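PDB 1Q1R: putidaredoxin reductase from Pseudomonas putida, which probably uses its bound FAD to pass electrons from NADH to the iron-sulfur protein putidaredoxin, which supplies the cytochrome P450cam monooxygenase. Local coordinates for residues A[112-117]-A[132-137]; A[153-158]-A[244-249]; A[176-181]-A[210-215]. All blocks are in the same frame, centred on the assembly; numbering follows the deposited sequence.

Contact 1 of 3, residues A[112-117]-A[132-137]. With FAD (flavin-adenine dinucleotide), chain C.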
loop_
_atom_site.group_PDB
_atom_site.type_symbol
_atom_site.label_atom_id
_atom_site.label_comp_id
_atom_site.label_asym_id
_atom_site.label_seq_id
_atom_site.Cartn_x
_atom_site.Cartn_y
_atom_site.Cartn_z
ATOM N N GLY A 112 -6.055 -2.124 -6.660
ATOM C CA GLY A 112 -5.868 -1.013 -7.574
ATOM C C GLY A 112 -4.874 -1.363 -8.664
ATOM O O GLY A 112 -4.298 -2.454 -8.658
ATOM N N ARG A 113 -4.680 -0.440 -9.600
ATOM C CA ARG A 113 -3.747 -0.634 -10.702
ATOM C C ARG A 113 -2.827 0.583 -10.801
ATOM O O ARG A 113 -3.214 1.692 -10.434
ATOM C CB ARG A 113 -4.516 -0.826 -12.013
ATOM C CG ARG A 113 -5.488 0.302 -12.337
ATOM C CD ARG A 113 -6.156 0.077 -13.687
ATOM N NE ARG A 113 -6.975 1.217 -14.093
ATOM C CZ ARG A 113 -8.236 1.415 -13.721
ATOM N NH1 ARG A 113 -8.851 0.543 -12.928
ATOM N NH2 ARG A 113 -8.887 2.489 -14.148
ATOM N N PRO A 114 -1.592 0.392 -11.295
ATOM C CA PRO A 114 -0.654 1.512 -11.419
ATOM C C PRO A 114 -1.201 2.628 -12.300
ATOM O O PRO A 114 -1.780 2.364 -13.353
ATOM C CB PRO A 114 0.583 0.864 -12.037
ATOM C CG PRO A 114 0.507 -0.553 -11.552
ATOM C CD PRO A 114 -0.958 -0.868 -11.723
ATOM N N ARG A 115 -1.022 3.872 -11.865
ATOM C CA ARG A 115 -1.474 5.014 -12.646
ATOM C C ARG A 115 -0.506 5.178 -13.808
ATOM O O ARG A 115 0.683 5.421 -13.605
ATOM C CB ARG A 115 -1.468 6.295 -11.808
ATOM C CG ARG A 115 -1.927 7.528 -12.591
ATOM C CD ARG A 115 -1.742 8.815 -11.791
ATOM N NE ARG A 115 -2.418 8.758 -10.498
ATOM C CZ ARG A 115 -3.732 8.622 -10.346
ATOM N NH1 ARG A 115 -4.521 8.531 -11.409
ATOM N NH2 ARG A 115 -4.257 8.569 -9.129
ATOM N N PRO A 116 -1.002 5.048 -15.043
ATOM C CA PRO A 116 -0.146 5.186 -16.226
ATOM C C PRO A 116 0.471 6.581 -16.360
ATOM O O PRO A 116 -0.164 7.581 -16.029
ATOM C CB PRO A 116 -1.099 4.882 -17.382
ATOM C CG PRO A 116 -2.138 3.989 -16.753
ATOM C CD PRO A 116 -2.369 4.653 -15.422
ATOM N N LEU A 117 1.712 6.638 -16.834
ATOM C CA LEU A 117 2.393 7.910 -17.056
ATOM C C LEU A 117 2.025 8.315 -18.490
ATOM O O LEU A 117 2.369 7.619 -19.446
ATOM C CB LEU A 117 3.908 7.733 -16.922
ATOM C CG LEU A 117 4.797 8.971 -17.098
ATOM C CD1 LEU A 117 4.458 10.020 -16.038
ATOM C CD2 LEU A 117 6.263 8.564 -16.992
ATOM N N TYR A 132 6.237 -0.698 -14.510
ATOM C CA TYR A 132 5.584 -0.181 -13.316
ATOM C C TYR A 132 5.845 -1.348 -12.355
ATOM O O TYR A 132 6.261 -2.420 -12.800
ATOM C CB TYR A 132 4.075 -0.013 -13.535
ATOM C CG TYR A 132 3.731 1.071 -14.529
ATOM C CD1 TYR A 132 3.648 0.794 -15.896
ATOM C CD2 TYR A 132 3.543 2.388 -14.107
ATOM C CE1 TYR A 132 3.388 1.809 -16.824
ATOM C CE2 TYR A 132 3.286 3.411 -15.018
ATOM C CZ TYR A 132 3.211 3.114 -16.376
ATOM O OH TYR A 132 2.975 4.126 -17.275
ATOM N N LEU A 133 5.620 -1.166 -11.060
ATOM C CA LEU A 133 5.862 -2.263 -10.124
ATOM C C LEU A 133 4.647 -2.580 -9.267
ATOM O O LEU A 133 4.353 -1.873 -8.308
ATOM C CB LEU A 133 7.060 -1.946 -9.223
ATOM C CG LEU A 133 7.381 -2.955 -8.104
ATOM C CD1 LEU A 133 7.560 -4.361 -8.680
ATOM C CD2 LEU A 133 8.644 -2.511 -7.376
ATOM N N ARG A 134 3.944 -3.653 -9.619
ATOM C CA ARG A 134 2.763 -4.058 -8.867
ATOM C C ARG A 134 2.599 -5.581 -8.884
ATOM O O ARG A 134 2.205 -6.173 -7.885
ATOM C CB ARG A 134 1.513 -3.384 -9.455
ATOM C CG ARG A 134 0.484 -2.864 -8.426
ATOM C CD ARG A 134 -0.068 -3.970 -7.556
ATOM N NE ARG A 134 -1.330 -3.633 -6.882
ATOM C CZ ARG A 134 -1.469 -2.759 -5.884
ATOM N NH1 ARG A 134 -0.428 -2.087 -5.413
ATOM N NH2 ARG A 134 -2.658 -2.599 -5.318
ATOM N N THR A 135 2.920 -6.217 -10.009
ATOM C CA THR A 135 2.767 -7.665 -10.123
ATOM C C THR A 135 4.076 -8.427 -9.966
ATOM O O THR A 135 5.161 -7.853 -10.044
ATOM C CB THR A 135 2.177 -8.066 -11.486
ATOM O OG1 THR A 135 3.152 -7.819 -12.512
ATOM C CG2 THR A 135 0.914 -7.261 -11.780
ATOM N N LEU A 136 3.967 -9.733 -9.747
ATOM C CA LEU A 136 5.151 -10.566 -9.602
ATOM C C LEU A 136 5.925 -10.491 -10.917
ATOM O O LEU A 136 7.153 -10.443 -10.921
ATOM C CB LEU A 136 4.752 -12.011 -9.305
ATOM C CG LEU A 136 5.893 -13.025 -9.170
ATOM C CD1 LEU A 136 6.860 -12.577 -8.081
ATOM C CD2 LEU A 136 5.312 -14.404 -8.846
ATOM N N GLU A 137 5.194 -10.466 -12.029
ATOM C CA GLU A 137 5.816 -10.385 -13.342
ATOM C C GLU A 137 6.634 -9.097 -13.427
ATOM O O GLU A 137 7.779 -9.120 -13.885
ATOM C CB GLU A 137 4.754 -10.422 -14.451
ATOM C CG GLU A 137 5.339 -10.312 -15.853
ATOM C CD GLU A 137 4.274 -10.265 -16.940
ATOM O OE1 GLU A 137 3.440 -11.193 -17.002
ATOM O OE2 GLU A 137 4.276 -9.303 -17.736
HETATM P PA FAD C . -4.336 -6.039 -4.821
HETATM O O1A FAD C . -4.237 -5.109 -5.972
HETATM O O2A FAD C . -3.087 -6.591 -4.249
HETATM O O5B FAD C . -5.285 -7.268 -5.210
HETATM C C5B FAD C . -6.450 -7.096 -6.026
HETATM C C4B FAD C . -6.503 -8.234 -7.061
HETATM O O4B FAD C . -7.852 -8.316 -7.645
HETATM C C3B FAD C . -5.554 -7.953 -8.236
HETATM O O3B FAD C . -4.966 -9.187 -8.670
HETATM C C2B FAD C . -6.480 -7.436 -9.309
HETATM O O2B FAD C . -5.936 -7.701 -10.606
HETATM C C1B FAD C . -7.708 -8.293 -9.082
HETATM N N9A FAD C . -8.932 -7.802 -9.773
HETATM C C8A FAD C . -9.355 -6.528 -9.861
HETATM N N7A FAD C . -10.482 -6.492 -10.582
HETATM C C5A FAD C . -10.773 -7.738 -10.947
HETATM C C6A FAD C . -11.802 -8.310 -11.698
HETATM N N6A FAD C . -12.755 -7.544 -12.226
HETATM N N1A FAD C . -11.815 -9.652 -11.893
HETATM C C2A FAD C . -10.856 -10.434 -11.378
HETATM N N3A FAD C . -9.858 -9.902 -10.657
HETATM C C4A FAD C . -9.796 -8.567 -10.431
HETATM N N1 FAD C . 2.018 -2.178 2.285
HETATM C C2 FAD C . 2.559 -2.100 3.575
HETATM O O2 FAD C . 1.815 -1.993 4.548
HETATM N N3 FAD C . 3.954 -2.159 3.743
HETATM C C4 FAD C . 4.800 -2.302 2.618
HETATM O O4 FAD C . 6.015 -2.397 2.785
HETATM C C4X FAD C . 4.254 -2.377 1.326
HETATM N N5 FAD C . 5.056 -2.568 0.239
HETATM C C5X FAD C . 4.554 -2.717 -1.021
HETATM C C6 FAD C . 5.419 -2.941 -2.112
HETATM C C7 FAD C . 4.896 -3.122 -3.413
HETATM C C7M FAD C . 5.865 -3.330 -4.593
HETATM C C8 FAD C . 3.494 -3.085 -3.621
HETATM C C8M FAD C . 2.887 -3.303 -5.016
HETATM C C9 FAD C . 2.633 -2.861 -2.532
HETATM C C9A FAD C . 3.156 -2.675 -1.234
HETATM N N10 FAD C . 2.300 -2.463 -0.119
HETATM C C10 FAD C . 2.859 -2.319 1.168
HETATM C "C1'" FAD C . 0.819 -2.379 -0.305
HETATM C "C2'" FAD C . 0.147 -3.689 0.112
HETATM O "O2'" FAD C . 0.836 -4.784 -0.502
HETATM C "C3'" FAD C . -1.337 -3.704 -0.298
HETATM O "O3'" FAD C . -1.983 -2.543 0.241
HETATM C "C4'" FAD C . -2.032 -4.969 0.220
HETATM O "O4'" FAD C . -1.381 -6.125 -0.313
HETATM C "C5'" FAD C . -3.520 -5.018 -0.168
HETATM O "O5'" FAD C . -3.711 -5.248 -1.574
HETATM P P FAD C . -5.190 -5.630 -2.103
HETATM O O1P FAD C . -5.376 -7.087 -1.938
HETATM O O2P FAD C . -6.154 -4.727 -1.437
HETATM O O3P FAD C . -5.158 -5.233 -3.677
HETATM O O HOH W 1 -3.566 -5.123 -8.461
#
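The ring of Tyr132 and the guanidinium of Arg134 are the flat groups that meet segment 112-117, and each is addressed at an edge. At the phenol end of the ring, close to its plane, the amide of Leu117 gives a hydrogen bond to the hydroxyl, with Leu117 N 2.8 Å from Tyr132 OH. The N-H...O angle of 173° makes the bond almost straight. Pro114, Pro116 CA and the carbonyl of Arg115 all come to the ring obliquely; Arg115 O lies 3.6 Å from Tyr132 CE2. With chi1 at -68°, CG stands anti to the carbonyl carbon, which lays the ring along the chain from Pro114 to Leu117.

Pro114 serves both groups at once. Its CB touches Tyr132 CB, while Pro114 CG rests 3.7 Å from Arg134 CB. Beyond this apolar base the arginine chain bends at chi2 (-61°) and brings its guanidinium to the FAD pyrophosphate, whose O1A sits at the guanidinium edge. Arg134 NH2 donates to FAD O1A at 3.0 Å, and NE adds a weak bond to the same oxygen. Water 1, in the guanidinium plane, accepts from Arg134 NE at 3.1 Å and donates both to Gly112 O and to FAD O1A. Asp284 forms a salt bridge with NH2.

The chemistry thus divides along the contact: the Tyr132 hydroxyl fastens the Leu117 end, whereas at the Gly112 end a cation, oriented by a carboxylate and a bridging water, probably offsets part of the cofactor's phosphate charge.

Contact 2 of 3, residues A[153-158]-A[244-249]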
loop_
_atom_site.group_PDB
_atom_site.type_symbol
_atom_site.label_atom_id
_atom_site.label_comp_id
_atom_site.label_asym_id
_atom_site.label_seq_id
_atom_site.Cartn_x
_atom_site.Cartn_y
_atom_site.Cartn_z
ATOM N N VAL A 153 16.402 4.975 -14.009
ATOM C CA VAL A 153 15.709 6.215 -13.735
ATOM C C VAL A 153 14.364 5.807 -13.165
ATOM O O VAL A 153 13.584 5.108 -13.812
ATOM C CB VAL A 153 15.476 7.079 -14.990
ATOM C CG1 VAL A 153 14.610 8.283 -14.616
ATOM C CG2 VAL A 153 16.811 7.564 -15.551
ATOM N N VAL A 154 14.120 6.215 -11.926
ATOM C CA VAL A 154 12.864 5.926 -11.254
ATOM C C VAL A 154 12.006 7.184 -11.366
ATOM O O VAL A 154 12.458 8.276 -11.025
ATOM C CB VAL A 154 13.084 5.617 -9.750
ATOM C CG1 VAL A 154 11.748 5.357 -9.077
ATOM C CG2 VAL A 154 14.033 4.425 -9.586
ATOM N N ILE A 155 10.780 7.032 -11.853
ATOM C CA ILE A 155 9.872 8.168 -11.981
ATOM C C ILE A 155 8.813 8.060 -10.893
ATOM O O ILE A 155 7.917 7.216 -10.962
ATOM C CB ILE A 155 9.196 8.192 -13.366
ATOM C CG1 ILE A 155 10.268 8.204 -14.460
ATOM C CG2 ILE A 155 8.313 9.433 -13.491
ATOM C CD1 ILE A 155 9.733 7.956 -15.860
ATOM N N GLY A 156 8.936 8.913 -9.877
ATOM C CA GLY A 156 7.990 8.903 -8.773
ATOM C C GLY A 156 8.738 8.747 -7.460
ATOM O O GLY A 156 9.534 7.820 -7.305
ATOM N N GLY A 157 8.478 9.643 -6.511
ATOM C CA GLY A 157 9.172 9.597 -5.235
ATOM C C GLY A 157 8.409 9.126 -4.008
ATOM O O GLY A 157 8.679 9.603 -2.900
ATOM N N GLY A 158 7.461 8.211 -4.190
ATOM C CA GLY A 158 6.718 7.681 -3.056
ATOM C C GLY A 158 7.572 6.628 -2.359
ATOM O O GLY A 158 8.712 6.402 -2.761
ATOM N N ALA A 244 8.483 3.258 -13.317
ATOM C CA ALA A 244 7.553 4.333 -13.009
ATOM C C ALA A 244 6.586 3.973 -11.889
ATOM O O ALA A 244 6.065 2.858 -11.826
ATOM C CB ALA A 244 6.771 4.721 -14.272
ATOM N N GLY A 245 6.349 4.942 -11.011
ATOM C CA GLY A 245 5.438 4.746 -9.903
ATOM C C GLY A 245 4.886 6.098 -9.494
ATOM O O GLY A 245 5.469 6.785 -8.658
ATOM N N ILE A 246 3.764 6.484 -10.092
ATOM C CA ILE A 246 3.150 7.769 -9.788
ATOM C C ILE A 246 1.793 7.622 -9.113
ATOM O O ILE A 246 0.903 8.449 -9.308
ATOM C CB ILE A 246 2.978 8.618 -11.067
ATOM C CG1 ILE A 246 2.103 7.873 -12.076
ATOM C CG2 ILE A 246 4.339 8.927 -11.666
ATOM C CD1 ILE A 246 1.732 8.691 -13.288
ATOM N N GLY A 247 1.632 6.569 -8.319
ATOM C CA GLY A 247 0.371 6.372 -7.634
ATOM C C GLY A 247 -0.431 5.192 -8.129
ATOM O O GLY A 247 -0.087 4.555 -9.127
ATOM N N LEU A 248 -1.526 4.920 -7.428
ATOM C CA LEU A 248 -2.401 3.807 -7.748
ATOM C C LEU A 248 -3.817 4.284 -8.048
ATOM O O LEU A 248 -4.289 5.262 -7.467
ATOM C CB LEU A 248 -2.446 2.846 -6.556
ATOM C CG LEU A 248 -3.049 1.460 -6.756
ATOM C CD1 LEU A 248 -2.075 0.612 -7.568
ATOM C CD2 LEU A 248 -3.307 0.808 -5.399
ATOM N N ILE A 249 -4.487 3.589 -8.959
ATOM C CA ILE A 249 -5.866 3.903 -9.304
ATOM C C ILE A 249 -6.695 2.745 -8.768
ATOM O O ILE A 249 -6.510 1.601 -9.183
ATOM C CB ILE A 249 -6.081 3.993 -10.831
ATOM C CG1 ILE A 249 -5.297 5.178 -11.403
ATOM C CG2 ILE A 249 -7.571 4.150 -11.136
ATOM C CD1 ILE A 249 -5.432 5.327 -12.917
#
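Ala244 opens the second segment as the parallel bridge partner of Ile155, their CA atoms 4.6 Å apart. Both side chains lie on the same face of the sheet, where Ala244 CB approaches Ile155 CB at 4.3 Å, and Ala244 CA adds a C-H...O contact to the carbonyl of Ile155. Gly245 then supplies the one hydrogen bond between the segments: its N reaches Ile155 O at 2.8 Å, nearly straight at the hydrogen (164°) and nearly along the C=O axis. Gly245 O receives a short C-H...O contact from Gly156 CA, 3.3 Å away. Gly156, with no side chain, brings its CA that close, with backbone angles that by themselves call for glycine. Ile246, the last to touch, has CG1 between the backbone N and the carbonyl carbon (chi1 59°), which places CG2 anti to the carbonyl carbon and 4.0 Å from Ile155 O. From Gly247 the chain departs, and Leu248 and Ile249 begin strand 248-250, which pairs with 112-114.

The contact lies at the C-terminal ends of two inner strands of a parallel sheet, where strand 241-244 runs beside the central strand 151-155. Phe130 and Tyr132 of strand 130-132 pack on Ala244, and strand 174-178 adjoins 151-155 on its other side. Gly156 and Gly158 fit a GxGxxG pattern in the turn into helix 159-170, consistent with the Rossmann-type NAD-binding domain of this family.

Contact 3 of 3, residues A[176-181]-A[210-215]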
loop_
_atom_site.group_PDB
_atom_site.type_symbol
_atom_site.label_atom_id
_atom_site.label_comp_id
_atom_site.label_asym_id
_atom_site.label_seq_id
_atom_site.Cartn_x
_atom_site.Cartn_y
_atom_site.Cartn_z
ATOM N N THR A 176 18.950 7.427 -10.602
ATOM C CA THR A 176 18.419 8.786 -10.619
ATOM C C THR A 176 16.918 8.682 -10.329
ATOM O O THR A 176 16.215 7.876 -10.942
ATOM C CB THR A 176 18.594 9.470 -12.008
ATOM O OG1 THR A 176 19.983 9.524 -12.355
ATOM C CG2 THR A 176 18.038 10.891 -11.972
ATOM N N LEU A 177 16.422 9.480 -9.389
ATOM C CA LEU A 177 14.999 9.442 -9.071
ATOM C C LEU A 177 14.384 10.805 -9.326
ATOM O O LEU A 177 14.920 11.830 -8.906
ATOM C CB LEU A 177 14.777 9.016 -7.618
ATOM C CG LEU A 177 13.316 8.814 -7.207
ATOM C CD1 LEU A 177 13.221 7.789 -6.085
ATOM C CD2 LEU A 177 12.718 10.145 -6.780
ATOM N N LEU A 178 13.247 10.809 -10.008
ATOM C CA LEU A 178 12.575 12.049 -10.358
ATOM C C LEU A 178 11.206 12.194 -9.717
ATOM O O LEU A 178 10.415 11.246 -9.685
ATOM C CB LEU A 178 12.408 12.129 -11.877
ATOM C CG LEU A 178 13.623 11.751 -12.724
ATOM C CD1 LEU A 178 13.227 11.749 -14.194
ATOM C CD2 LEU A 178 14.756 12.727 -12.466
ATOM N N ASP A 179 10.928 13.391 -9.217
ATOM C CA ASP A 179 9.632 13.675 -8.622
ATOM C C ASP A 179 9.223 15.090 -9.008
ATOM O O ASP A 179 10.040 16.008 -8.996
ATOM C CB ASP A 179 9.674 13.547 -7.099
ATOM C CG ASP A 179 8.285 13.460 -6.487
ATOM O OD1 ASP A 179 7.472 14.386 -6.690
ATOM O OD2 ASP A 179 7.996 12.456 -5.806
ATOM N N THR A 180 7.954 15.249 -9.355
ATOM C CA THR A 180 7.423 16.543 -9.751
ATOM C C THR A 180 7.277 17.470 -8.548
ATOM O O THR A 180 7.396 18.687 -8.677
ATOM C CB THR A 180 6.057 16.376 -10.429
ATOM O OG1 THR A 180 5.207 15.578 -9.595
ATOM C CG2 THR A 180 6.216 15.686 -11.781
ATOM N N ALA A 181 7.026 16.889 -7.379
ATOM C CA ALA A 181 6.865 17.666 -6.152
ATOM C C ALA A 181 8.179 18.317 -5.735
ATOM O O ALA A 181 9.257 17.875 -6.134
ATOM C CB ALA A 181 6.350 16.770 -5.036
ATOM N N THR A 210 14.054 16.716 -7.596
ATOM C CA THR A 210 12.701 17.135 -7.267
ATOM C C THR A 210 12.273 18.273 -8.185
ATOM O O THR A 210 13.100 18.876 -8.862
ATOM C CB THR A 210 12.612 17.597 -5.804
ATOM O OG1 THR A 210 13.621 18.582 -5.554
ATOM C CG2 THR A 210 12.817 16.417 -4.863
ATOM N N GLY A 211 10.977 18.564 -8.208
ATOM C CA GLY A 211 10.489 19.623 -9.067
ATOM C C GLY A 211 10.869 19.344 -10.510
ATOM O O GLY A 211 11.086 20.266 -11.301
ATOM N N THR A 212 10.956 18.062 -10.852
ATOM C CA THR A 212 11.318 17.657 -12.205
ATOM C C THR A 212 10.150 16.962 -12.885
ATOM O O THR A 212 9.485 16.116 -12.288
ATOM C CB THR A 212 12.527 16.702 -12.201
ATOM O OG1 THR A 212 13.668 17.375 -11.653
ATOM C CG2 THR A 212 12.844 16.244 -13.614
ATOM N N GLN A 213 9.908 17.326 -14.139
ATOM C CA GLN A 213 8.819 16.749 -14.911
ATOM C C GLN A 213 9.359 16.061 -16.169
ATOM O O GLN A 213 10.162 16.639 -16.908
ATOM C CB GLN A 213 7.828 17.850 -15.298
ATOM C CG GLN A 213 6.604 17.362 -16.050
ATOM C CD GLN A 213 5.702 18.503 -16.487
ATOM O OE1 GLN A 213 6.102 19.364 -17.280
ATOM N NE2 GLN A 213 4.476 18.517 -15.973
ATOM N N VAL A 214 8.931 14.821 -16.389
ATOM C CA VAL A 214 9.345 14.075 -17.570
ATOM C C VAL A 214 8.504 14.464 -18.781
ATOM O O VAL A 214 7.274 14.419 -18.697
ATOM C CB VAL A 214 9.266 12.555 -17.335
ATOM C CG1 VAL A 214 9.585 11.800 -18.615
ATOM C CG2 VAL A 214 10.206 12.142 -16.213
ATOM N N CYS A 215 9.135 14.865 -19.870
ATOM C CA CYS A 215 8.368 15.263 -21.043
ATOM C C CYS A 215 8.372 14.202 -22.133
ATOM O O CYS A 215 7.554 14.251 -23.052
ATOM C CB CYS A 215 8.892 16.591 -21.608
ATOM S SG CYS A 215 10.547 16.519 -22.314
#
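Thr212 and Leu178 lose the most surface to each other's segments, with Thr180 next; they define the join between the end of strand 174-178, in the parallel sheet, and the loop that leads from its outermost strand 207-209 into strand 214-219 of a three-stranded antiparallel sheet. Leu178 turns its two methyl branches to different partners: CD1 lies 3.7 Å from Val214 CG2, the side chains crossing at about a right angle, while CD2 makes a looser contact with Thr212 CG2. With Thr212 OG1 beside the backbone N (chi1 -62°), CG2 is left anti to it and faces Leu178.

Thr212 N donates to Asp179 O at 2.9 Å with an N-H...O angle of 168°, the donor tilted from the carbonyl plane. Thr212 O takes a C-H...O contact from Thr180 CA at 3.3 Å, with Thr180 CG2 packed against the same oxygen.

Thr180 sits within an Asx turn, in which Ala181 N donates to Asp179 OD1 at 2.6 Å through the anti lone pair. The turn presents Ala181 O to Gly211 N at 2.8 Å, the donor above the carbonyl plane. Gly211 has positive phi, which favours glycine, and Asp179 OD2 has a weak bond to Gly157 N.

Backbone polarity thus does most of the holding: two amide-carbonyl bonds and several C-H...O contacts clasp the turns, and the aspartate carboxylate probably gains stability from the two amides it accepts.

All three contacts fall in one pyridine nucleotide-disulphide oxidoreductase range, yet they differ with place. Contact 2 is partly buried, whereas contacts 1 and 3 lie at the surface. Contacts 1 and 2 share the small sheet of strands 112-114 and 248-250, with Arg113 and Arg115 probably hydrogen-bonded to Ile249 and Gly247. Contacts 2 and 3 share the parallel sheet, where Gly156 and Val154 pair with Leu178. Contact 1 alone touches FAD and relies on side-chain polarity and charge; contact 2 depends on glycine backbone and apolar side chains; contact 3, about 19 Å from contact 1 between centres, is held chiefly by turn amides and carbonyls.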